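Local coordinates for extracellular solute-binding protein family 1 (Pseudothermotoga lettingae, PDB 5CI5), which binds the sugar alpha-D-tagatose and probably delivers it, as an extracellular solute-binding protein, to an ABC transporter, at residues Arg251-Ala255 with Gln256-Ala260; Gly265-Ser268 with Phe269-Glu273; Pro277-Ala280 with Gly281-Val285. One frame throughout, in Å; residues are numbered along the deposited sequence.

Interaction 1: residues Arg251-Ala255 with Gln256-Ala260; sequences RNMMA and QNRVA
Met253, a selenomethionine in the last turn of helix 247-255, lies against Val259 and Arg258 of the chain that has just turned back from the helix end. Its CG stands anti to the carbonyl carbon (chi1 -65°) and the rest of the chain runs extended, which carries it across Val259 and Arg258 at a slant. CB packs on the Val259 methyl CG2 at 3.6 Å; CG comes 3.8 Å from Arg258 NH1; SE, farther out, is 4.0 Å from both that methyl and NH1. The guanidinium is placed obliquely to this chain, and its other terminal nitrogen, NH2, is hydrogen-bonded to the backbone oxygen of Arg178. Pro240 lies against both Met253 and Val259. Met254 leaves the helix on another side: its CB and CG lie close to the carbonyl oxygen of Val259, with CG to O at 3.2 Å, and CA offers the same oxygen a CH...O contact. That oxygen is buried and has no conventional hydrogen-bond partner.

The backbone makes the turn. Met253 O accepts from Arg258 N at 3.0 Å and from Gln256 N at 3.0 Å, the two donors approaching from opposite faces of the carbonyl plane. Asn257 N bonds to Met254 O at 2.8 Å, from above its carbonyl plane. Asn257 has positive phi (55°), while its OD1 takes a hydrogen bond from Asn144 of the neighbouring strand 140-144. The paired bonds, Arg258 N to Met253 O and Asn257 N to Met254 O, with Asn257 as C-prime residue, define a Schellman motif, here ending helix 247-255 and leading the chain toward strand 261-264.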
ATOM      1  N   ARG A 251     -13.131   2.498   0.393  1.00  9.24           N
ATOM      2  CA  ARG A 251     -12.940   3.611   1.322  1.00  7.54           C
ATOM      3  C   ARG A 251     -13.919   4.731   0.984  1.00  8.90           C
ATOM      4  O   ARG A 251     -14.524   5.340   1.867  1.00  8.85           O
ATOM      5  CB  ARG A 251     -11.498   4.138   1.280  1.00  8.15           C
ATOM      6  CG  ARG A 251     -11.220   5.270   2.234  1.00  9.81           C
ATOM      7  CD  ARG A 251      -9.851   5.905   1.993  1.00 10.29           C
ATOM      8  NE  ARG A 251      -9.750   6.505   0.668  1.00 10.85           N
ATOM      9  CZ  ARG A 251      -9.011   6.026  -0.337  1.00 11.85           C
ATOM     10  NH1 ARG A 251      -8.260   4.933  -0.210  1.00 10.16           N
ATOM     11  NH2 ARG A 251      -9.002   6.672  -1.490  1.00 10.79           N
ATOM     12  N   ASN A 252     -14.076   5.017  -0.304  1.00 10.28           N
ATOM     13  CA  ASN A 252     -15.011   6.049  -0.701  1.00  9.70           C
ATOM     14  C   ASN A 252     -16.460   5.651  -0.407  1.00  8.25           C
ATOM     15  O   ASN A 252     -17.266   6.478  -0.003  1.00 11.08           O
ATOM     16  CB  ASN A 252     -14.789   6.388  -2.174  1.00 11.42           C
ATOM     17  CG  ASN A 252     -13.546   7.248  -2.371  1.00 13.14           C
ATOM     18  OD1 ASN A 252     -13.386   8.245  -1.688  1.00 17.05           O
ATOM     19  ND2 ASN A 252     -12.645   6.830  -3.256  1.00 21.16           N
HETATM   20  N   MSE A 253     -16.772   4.370  -0.540  1.00 10.29           N
HETATM   21  CA  MSE A 253     -18.106   3.881  -0.210  1.00  7.93           C
HETATM   22  C   MSE A 253     -18.297   3.897   1.293  1.00  8.99           C
HETATM   23  O   MSE A 253     -19.408   4.161   1.791  1.00 11.99           O
HETATM   24  CB  MSE A 253     -18.319   2.479  -0.764  1.00  8.91           C
HETATM   25  CG  MSE A 253     -18.306   2.441  -2.283  1.00  8.43           C
HETATM   26 SE   MSE A 253     -18.424   0.634  -2.947  0.78 17.71          SE
HETATM   27  CE  MSE A 253     -18.057   0.972  -4.821  1.00 26.84           C
HETATM   28  N   MSE A 254     -17.224   3.637   2.030  1.00  9.53           N
HETATM   29  CA  MSE A 254     -17.311   3.678   3.476  1.00  8.60           C
HETATM   30  C   MSE A 254     -17.688   5.104   3.932  1.00 12.10           C
HETATM   31  O   MSE A 254     -18.457   5.285   4.877  1.00 10.25           O
HETATM   32  CB  MSE A 254     -15.997   3.220   4.112  1.00 10.24           C
HETATM   33  CG  MSE A 254     -16.078   3.136   5.602  1.00  7.55           C
HETATM   34 SE   MSE A 254     -14.434   2.454   6.407  0.70 11.89          SE
HETATM   35  CE  MSE A 254     -14.401   0.691   5.564  1.00 12.08           C
ATOM     36  N   ALA A 255     -17.142   6.105   3.257  1.00 11.20           N
ATOM     37  CA  ALA A 255     -17.426   7.499   3.587  1.00  9.71           C
ATOM     38  C   ALA A 255     -18.903   7.819   3.338  1.00 12.35           C
ATOM     39  O   ALA A 255     -19.435   8.787   3.882  1.00 13.40           O
ATOM     40  CB  ALA A 255     -16.534   8.406   2.787  1.00 11.62           C
ATOM     41  N   GLN A 256     -19.555   7.021   2.504  1.00 10.22           N
ATOM     42  CA  GLN A 256     -20.987   7.157   2.277  1.00  9.94           C
ATOM     43  C   GLN A 256     -21.810   6.224   3.160  1.00 14.74           C
ATOM     44  O   GLN A 256     -23.001   6.095   2.946  1.00 14.60           O
ATOM     45  CB  GLN A 256     -21.331   6.858   0.828  1.00 10.84           C
ATOM     46  CG  GLN A 256     -20.659   7.760  -0.207  1.00 14.55           C
ATOM     47  CD  GLN A 256     -21.080   7.372  -1.613  1.00 23.11           C
ATOM     48  OE1 GLN A 256     -21.057   6.195  -1.969  1.00 26.16           O
ATOM     49  NE2 GLN A 256     -21.483   8.360  -2.414  1.00 15.83           N
ATOM     50  N   ASN A 257     -21.173   5.588   4.142  1.00 11.75           N
ATOM     51  CA  ASN A 257     -21.816   4.586   5.003  1.00  9.16           C
ATOM     52  C   ASN A 257     -22.467   3.438   4.229  1.00 12.61           C
ATOM     53  O   ASN A 257     -23.536   2.952   4.599  1.00 15.14           O
ATOM     54  CB  ASN A 257     -22.829   5.295   5.910  1.00 17.32           C
ATOM     55  CG  ASN A 257     -22.191   6.411   6.704  1.00 20.15           C
ATOM     56  OD1 ASN A 257     -21.164   6.218   7.350  1.00 16.56           O
ATOM     57  ND2 ASN A 257     -22.763   7.605   6.615  1.00 32.63           N
ATOM     58  N   ARG A 258     -21.778   2.953   3.192  1.00 10.38           N
ATOM     59  CA  ARG A 258     -22.270   1.814   2.414  1.00  8.69           C
ATOM     60  C   ARG A 258     -21.390   0.579   2.528  1.00 11.97           C
ATOM     61  O   ARG A 258     -21.838  -0.507   2.211  1.00 11.24           O
ATOM     62  CB  ARG A 258     -22.389   2.194   0.946  1.00 11.16           C
ATOM     63  CG  ARG A 258     -23.398   3.323   0.743  1.00 20.25           C
ATOM     64  CD  ARG A 258     -24.076   3.212  -0.577  1.00 26.00           C
ATOM     65  NE  ARG A 258     -23.130   3.334  -1.665  1.00 21.97           N
ATOM     66  CZ  ARG A 258     -22.751   2.351  -2.473  1.00 24.27           C
ATOM     67  NH1 ARG A 258     -21.883   2.627  -3.429  1.00 25.78           N
ATOM     68  NH2 ARG A 258     -23.211   1.109  -2.345  1.00 29.39           N
ATOM     69  N   VAL A 259     -20.144   0.746   2.963  1.00 10.11           N
ATOM     70  CA  VAL A 259     -19.243  -0.407   3.157  1.00  9.45           C
ATOM     71  C   VAL A 259     -18.621  -0.295   4.523  1.00  9.28           C
ATOM     72  O   VAL A 259     -17.936   0.666   4.802  1.00  9.77           O
ATOM     73  CB  VAL A 259     -18.141  -0.478   2.082  1.00 11.00           C
ATOM     74  CG1 VAL A 259     -17.103  -1.605   2.405  1.00  9.18           C
ATOM     75  CG2 VAL A 259     -18.762  -0.735   0.763  1.00 12.85           C
ATOM     76  N   ALA A 260     -18.843  -1.295   5.377  1.00  9.58           N
ATOM     77  CA  ALA A 260     -18.496  -1.169   6.788  1.00  7.14           C
ATOM     78  C   ALA A 260     -17.074  -1.544   7.120  1.00  9.86           C
ATOM     79  O   ALA A 260     -16.565  -1.092   8.142  1.00  9.63           O
ATOM     80  CB  ALA A 260     -19.434  -2.001   7.627  1.00 10.01           C
TER

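Interaction 2: residues Gly265-Ser268 with Phe269-Glu273; sequences GPWS and FPLIE. With T6T (alpha-D-tagatopyranose), chain C.
A type I beta turn, Gly265 to Ser268, joins strand 261-264 to helix 268-275, and the local contact is the packing of this buried turn on the first helical turn at the wall of the sugar pocket. Phe269 folds back under it: Pro266 CA sits over the ring face, 3.8 Å from the centroid and 14° off its normal, a CH-pi contact, and Gly265 O lies over a ring face as well. Phe269 N gives Pro266 O only a weak bond, whereas Ile272 N reaches Ser268 O at 2.8 Å in a regular helical bond. Ser268 OG turns back to accept from Gly265 N at 3.1 Å, tying the two ends of the turn together.

Trp267 has CG between its backbone N and carbonyl carbon (chi1 72°), and the two faces of its indole have different neighbours. Gly265 N and Ser268 OG lie toward the rim of one face; the exocyclic C1 of tagatose lies 3.3 Å above the centre of the other, with O1 3.3 Å from CD2. Leu271 CD1 meets the indole edge. Tyr135, Asp137 and Arg139, which hydrogen-bond the sugar, also touch this tryptophan. An indole face covering the C1-O1 arm exemplifies the aromatic packing against bound sugar common in solute-binding proteins.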
ATOM      1  N   GLY A 265      -5.405   1.576   5.935  1.00  9.68           N
ATOM      2  CA  GLY A 265      -4.276   1.942   6.779  1.00  9.19           C
ATOM      3  C   GLY A 265      -4.124   3.449   6.854  1.00  9.22           C
ATOM      4  O   GLY A 265      -5.055   4.188   6.511  1.00  8.32           O
ATOM      5  N   PRO A 266      -2.952   3.931   7.298  1.00  9.52           N
ATOM      6  CA  PRO A 266      -2.851   5.372   7.595  1.00 10.04           C
ATOM      7  C   PRO A 266      -2.989   6.299   6.398  1.00 10.09           C
ATOM      8  O   PRO A 266      -3.383   7.446   6.605  1.00 12.16           O
ATOM      9  CB  PRO A 266      -1.456   5.483   8.254  1.00 12.32           C
ATOM     10  CG  PRO A 266      -0.722   4.250   7.862  1.00  8.48           C
ATOM     11  CD  PRO A 266      -1.795   3.179   7.799  1.00 10.69           C
ATOM     12  N   TRP A 267      -2.730   5.843   5.168  1.00  8.61           N
ATOM     13  CA  TRP A 267      -3.000   6.692   3.993  1.00  8.98           C
ATOM     14  C   TRP A 267      -4.498   6.961   3.820  1.00  8.72           C
ATOM     15  O   TRP A 267      -4.894   7.961   3.210  1.00  9.99           O
ATOM     16  CB  TRP A 267      -2.438   6.059   2.712  1.00 10.39           C
ATOM     17  CG  TRP A 267      -3.214   4.871   2.268  1.00  9.00           C
ATOM     18  CD1 TRP A 267      -4.205   4.850   1.332  1.00  8.39           C
ATOM     19  CD2 TRP A 267      -3.080   3.530   2.740  1.00  7.59           C
ATOM     20  NE1 TRP A 267      -4.711   3.581   1.202  1.00  7.29           N
ATOM     21  CE2 TRP A 267      -4.041   2.746   2.060  1.00  6.71           C
ATOM     22  CE3 TRP A 267      -2.246   2.910   3.677  1.00  9.68           C
ATOM     23  CZ2 TRP A 267      -4.188   1.385   2.298  1.00  6.61           C
ATOM     24  CZ3 TRP A 267      -2.382   1.560   3.892  1.00 10.27           C
ATOM     25  CH2 TRP A 267      -3.343   0.808   3.202  1.00  8.23           C
ATOM     26  N   SER A 268      -5.326   6.067   4.357  1.00  7.81           N
ATOM     27  CA  SER A 268      -6.759   6.164   4.239  1.00  7.27           C
ATOM     28  C   SER A 268      -7.328   7.353   4.978  1.00  7.19           C
ATOM     29  O   SER A 268      -8.415   7.826   4.654  1.00  9.85           O
ATOM     30  CB  SER A 268      -7.443   4.919   4.798  1.00  7.43           C
ATOM     31  OG  SER A 268      -6.923   3.739   4.232  1.00  9.62           O
ATOM     32  N   PHE A 269      -6.619   7.805   6.008  1.00  8.47           N
ATOM     33  CA  PHE A 269      -7.215   8.754   6.938  1.00 11.67           C
ATOM     34  C   PHE A 269      -7.507  10.125   6.304  1.00 11.66           C
ATOM     35  O   PHE A 269      -8.660  10.563   6.343  1.00 12.58           O
ATOM     36  CB  PHE A 269      -6.337   8.902   8.173  1.00 10.25           C
ATOM     37  CG  PHE A 269      -6.086   7.618   8.923  1.00  7.39           C
ATOM     38  CD1 PHE A 269      -6.870   6.484   8.748  1.00  8.32           C
ATOM     39  CD2 PHE A 269      -5.057   7.565   9.842  1.00  8.78           C
ATOM     40  CE1 PHE A 269      -6.615   5.326   9.480  1.00 10.41           C
ATOM     41  CE2 PHE A 269      -4.818   6.403  10.572  1.00  8.62           C
ATOM     42  CZ  PHE A 269      -5.581   5.294  10.391  1.00 11.41           C
ATOM     43  N   PRO A 270      -6.509  10.794   5.696  1.00  9.00           N
ATOM     44  CA  PRO A 270      -6.859  12.076   5.059  1.00 10.55           C
ATOM     45  C   PRO A 270      -7.834  11.914   3.899  1.00 10.94           C
ATOM     46  O   PRO A 270      -8.662  12.805   3.628  1.00 12.07           O
ATOM     47  CB  PRO A 270      -5.502  12.618   4.582  1.00 11.33           C
ATOM     48  CG  PRO A 270      -4.593  11.408   4.510  1.00 11.01           C
ATOM     49  CD  PRO A 270      -5.059  10.535   5.650  1.00  9.33           C
ATOM     50  N   LEU A 271      -7.755  10.774   3.222  1.00 11.35           N
ATOM     51  CA  LEU A 271      -8.588  10.571   2.043  1.00 10.47           C
ATOM     52  C   LEU A 271     -10.048  10.352   2.422  1.00 13.90           C
ATOM     53  O   LEU A 271     -10.939  10.892   1.771  1.00 11.75           O
ATOM     54  CB  LEU A 271      -8.059   9.397   1.217  1.00 12.03           C
ATOM     55  CG  LEU A 271      -6.626   9.624   0.712  1.00 11.82           C
ATOM     56  CD1 LEU A 271      -6.088   8.361   0.024  1.00 11.85           C
ATOM     57  CD2 LEU A 271      -6.517  10.805  -0.238  1.00 15.96           C
ATOM     58  N   ILE A 272     -10.310   9.580   3.460  1.00 11.57           N
ATOM     59  CA  ILE A 272     -11.703   9.305   3.814  1.00  8.65           C
ATOM     60  C   ILE A 272     -12.323  10.583   4.380  1.00 13.25           C
ATOM     61  O   ILE A 272     -13.500  10.860   4.131  1.00 13.95           O
ATOM     62  CB  ILE A 272     -11.836   8.109   4.798  1.00 10.19           C
ATOM     63  CG1 ILE A 272     -13.269   7.552   4.739  1.00 11.05           C
ATOM     64  CG2 ILE A 272     -11.385   8.456   6.234  1.00 10.77           C
ATOM     65  CD1 ILE A 272     -13.514   6.307   5.581  1.00 12.01           C
ATOM     66  N   GLU A 273     -11.524  11.370   5.102  1.00 12.99           N
ATOM     67  CA  GLU A 273     -12.018  12.598   5.730  1.00 14.30           C
ATOM     68  C   GLU A 273     -12.249  13.675   4.685  1.00 17.54           C
ATOM     69  O   GLU A 273     -13.155  14.490   4.829  1.00 17.98           O
ATOM     70  CB  GLU A 273     -11.052  13.077   6.832  1.00 14.54           C
ATOM     71  CG  GLU A 273     -11.098  12.156   8.075  1.00 16.26           C
ATOM     72  CD  GLU A 273      -9.965  12.368   9.071  1.00 29.41           C
ATOM     73  OE1 GLU A 273      -9.187  13.338   8.927  1.00 39.95           O
ATOM     74  OE2 GLU A 273      -9.840  11.545  10.004  1.00 22.72           O
TER
HETATM   75  O3  T6T C 501       0.693   0.653   0.634  1.00  7.87           O
HETATM   76  C3  T6T C 501       0.920   1.505  -0.484  1.00  7.35           C
HETATM   77  C4  T6T C 501       1.602   0.694  -1.586  1.00  6.93           C
HETATM   78  O4  T6T C 501       2.784   0.066  -1.071  1.00  7.46           O
HETATM   79  C5  T6T C 501       0.615  -0.337  -2.088  1.00  6.51           C
HETATM   80  O5  T6T C 501       1.203  -1.118  -3.131  1.00  8.17           O
HETATM   81  C6  T6T C 501      -0.663   0.344  -2.567  1.00  6.41           C
HETATM   82  O6  T6T C 501      -1.238   1.068  -1.481  1.00  8.35           O
HETATM   83  C2  T6T C 501      -0.379   2.080  -0.947  1.00  5.91           C
HETATM   84  O2  T6T C 501      -0.132   3.070  -1.954  1.00  7.34           O
HETATM   85  C1  T6T C 501      -1.143   2.750   0.216  1.00  8.87           C
HETATM   86  O1  T6T C 501      -0.410   3.712   0.881  1.00  8.76           O

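Interaction 3: residues Pro277-Ala280 with Gly281-Val285; sequences PDIA and GKYSV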
ATOM      1  N   PRO A 277     -16.149  14.952   5.453  1.00 21.16           N
ATOM      2  CA  PRO A 277     -15.590  15.466   6.706  1.00 23.88           C
ATOM      3  C   PRO A 277     -16.362  15.024   7.958  1.00 20.64           C
ATOM      4  O   PRO A 277     -15.741  14.943   9.019  1.00 25.24           O
ATOM      5  CB  PRO A 277     -15.663  16.988   6.514  1.00 25.46           C
ATOM      6  CG  PRO A 277     -15.614  17.175   5.047  1.00 26.66           C
ATOM      7  CD  PRO A 277     -16.357  16.016   4.457  1.00 28.71           C
ATOM      8  N   ASP A 278     -17.653  14.718   7.827  1.00 21.17           N
ATOM      9  CA  ASP A 278     -18.464  14.322   8.969  1.00 32.80           C
ATOM     10  C   ASP A 278     -18.081  12.944   9.499  1.00 29.11           C
ATOM     11  O   ASP A 278     -18.549  12.553  10.562  1.00 25.33           O
ATOM     12  CB  ASP A 278     -19.955  14.326   8.611  1.00 45.16           C
ATOM     13  CG  ASP A 278     -20.506  15.729   8.372  1.00 55.79           C
ATOM     14  OD1 ASP A 278     -20.008  16.692   8.999  1.00 57.26           O
ATOM     15  OD2 ASP A 278     -21.446  15.863   7.557  1.00 58.53           O
ATOM     16  N   ILE A 279     -17.240  12.207   8.774  1.00 25.40           N
ATOM     17  CA  ILE A 279     -16.837  10.876   9.238  1.00 20.76           C
ATOM     18  C   ILE A 279     -15.688  10.910  10.234  1.00 21.89           C
ATOM     19  O   ILE A 279     -15.373   9.889  10.861  1.00 17.48           O
ATOM     20  CB  ILE A 279     -16.456   9.976   8.063  1.00 19.06           C
ATOM     21  CG1 ILE A 279     -16.725   8.511   8.433  1.00 23.62           C
ATOM     22  CG2 ILE A 279     -14.980  10.166   7.638  1.00 15.63           C
ATOM     23  CD1 ILE A 279     -16.934   7.650   7.269  1.00 32.86           C
ATOM     24  N   ALA A 280     -15.055  12.067  10.411  1.00 22.06           N
ATOM     25  CA  ALA A 280     -13.991  12.164  11.402  1.00 17.99           C
ATOM     26  C   ALA A 280     -14.520  11.667  12.738  1.00 22.49           C
ATOM     27  O   ALA A 280     -15.623  12.038  13.157  1.00 26.59           O
ATOM     28  CB  ALA A 280     -13.476  13.608  11.523  1.00 21.97           C
ATOM     29  N   GLY A 281     -13.762  10.780  13.370  1.00 24.55           N
ATOM     30  CA  GLY A 281     -14.147  10.197  14.638  1.00 26.80           C
ATOM     31  C   GLY A 281     -15.140   9.056  14.552  1.00 24.38           C
ATOM     32  O   GLY A 281     -15.489   8.470  15.572  1.00 29.04           O
ATOM     33  N   LYS A 282     -15.596   8.727  13.347  1.00 14.87           N
ATOM     34  CA  LYS A 282     -16.622   7.721  13.185  1.00 17.09           C
ATOM     35  C   LYS A 282     -16.116   6.496  12.415  1.00 12.96           C
ATOM     36  O   LYS A 282     -16.899   5.695  11.919  1.00 16.01           O
ATOM     37  CB  LYS A 282     -17.824   8.336  12.491  1.00 19.36           C
ATOM     38  CG  LYS A 282     -18.368   9.575  13.217  1.00 24.49           C
ATOM     39  CD  LYS A 282     -19.604  10.122  12.517  1.00 31.11           C
ATOM     40  CE  LYS A 282     -20.184  11.320  13.264  1.00 36.35           C
ATOM     41  NZ  LYS A 282     -19.186  12.424  13.457  1.00 40.19           N
ATOM     42  N   TYR A 283     -14.799   6.372  12.341  1.00 11.98           N
ATOM     43  CA  TYR A 283     -14.157   5.227  11.711  1.00 12.09           C
ATOM     44  C   TYR A 283     -12.905   4.908  12.500  1.00 12.35           C
ATOM     45  O   TYR A 283     -12.378   5.765  13.223  1.00 11.97           O
ATOM     46  CB  TYR A 283     -13.814   5.518  10.243  1.00 10.97           C
ATOM     47  CG  TYR A 283     -12.624   6.436  10.070  1.00 11.99           C
ATOM     48  CD1 TYR A 283     -12.797   7.821   9.992  1.00 11.97           C
ATOM     49  CD2 TYR A 283     -11.321   5.934   9.987  1.00 11.46           C
ATOM     50  CE1 TYR A 283     -11.737   8.657   9.855  1.00 12.68           C
ATOM     51  CE2 TYR A 283     -10.251   6.765   9.842  1.00 13.43           C
ATOM     52  CZ  TYR A 283     -10.457   8.131   9.766  1.00 14.59           C
ATOM     53  OH  TYR A 283      -9.395   8.991   9.622  1.00 15.55           O
ATOM     54  N   SER A 284     -12.423   3.665  12.404  1.00 10.28           N
ATOM     55  CA  SER A 284     -11.166   3.321  13.047  1.00 11.72           C
ATOM     56  C   SER A 284     -10.422   2.223  12.307  1.00 12.66           C
ATOM     57  O   SER A 284     -10.810   1.837  11.191  1.00 10.31           O
ATOM     58  CB  SER A 284     -11.398   2.884  14.479  1.00 18.78           C
ATOM     59  OG  SER A 284     -10.167   2.996  15.179  1.00 18.75           O
ATOM     60  N   VAL A 285      -9.346   1.748  12.927  1.00 10.05           N
ATOM     61  CA  VAL A 285      -8.581   0.645  12.397  1.00  9.99           C
ATOM     62  C   VAL A 285      -8.335  -0.360  13.502  1.00 12.45           C
ATOM     63  O   VAL A 285      -8.413  -0.033  14.678  1.00 13.14           O
ATOM     64  CB  VAL A 285      -7.226   1.104  11.809  1.00 12.89           C
ATOM     65  CG1 VAL A 285      -7.454   1.978  10.601  1.00 10.97           C
ATOM     66  CG2 VAL A 285      -6.419   1.851  12.868  1.00  9.89           C
TER
HETATM   67  O   HOH W   1     -17.298  12.418  15.438  1.00 41.00           O
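Ile279 and Tyr283 meet on the inner side of the type II beta turn, Ile279 to Lys282, that leads from the short 3-10 segment 277-279 into strand 283-286. Their side chains cross at about a right angle, Ile279 CG2 touching Tyr283 CD1 at 4.0 Å. The same CD1 lies 3.4 Å from Ile279 O, which approaches the ring at its edge, near the ring plane. Tyr283 CG stands between its own backbone N and carbonyl carbon (chi1 75°), and the ring swings back beside the turn; Ile272 of helix 268-275 packs on both side chains. The phenol OH is hydrogen-bonded to Glu273 OE2, giving the polar tip of this buried ring a partner on that helix.

Across the turn, Lys282 N donates to Ile279 O at 2.8 Å, from above the carbonyl plane. Gly281 occupies the positive-phi corner (phi 80°), a conformation that favours glycine.

The outer side is looser and exposed. Lys282 reaches back over the turn: its chain is extended until chi4 (56°), where it bends to bring NZ to Asp278 O at 3.0 Å, nearly along the C=O axis. One water accepts from NZ at 2.7 Å and donates to Ala280 O at 2.9 Å, so the water bridges the ammonium to a second carbonyl. The Asp278 carboxylate is not in contact with the ammonium: Asp278 OD1 is 6.2 Å from Lys282 NZ.

The lysine therefore acts on backbone oxygens rather than forming a salt bridge with Asp278. Its ammonium probably offsets the partial negative charge of Asp278 O directly and of Ala280 O through the water, while the inner side combines apolar packing with a phenol-carboxylate bond to helix 268-275.

How the interactions relate
Interaction 2 is wholly buried and alone touches the sugar, while interactions 1 and 3 lie farther out and have exposed residues. Helix 268-275 connects all three: Leu271 and Ile272 pack on Arg251 of interaction 1, and Phe269 meets interaction 3 twice, CE1 against Val285 CG1 and CB against the Tyr283 hydroxyl. Interactions 1 and 3 meet directly where Ile279 CD1 lies against Met254 and Ala255. The strands on either side of 140-144 are also linked to them, 261-264 following interaction 1 and 283-286 carrying part of interaction 3. Chemistry follows place: ring-face packing at the pocket, backbone helix capping at 251-260, and a water-assisted lysine at the outer turn 277-285.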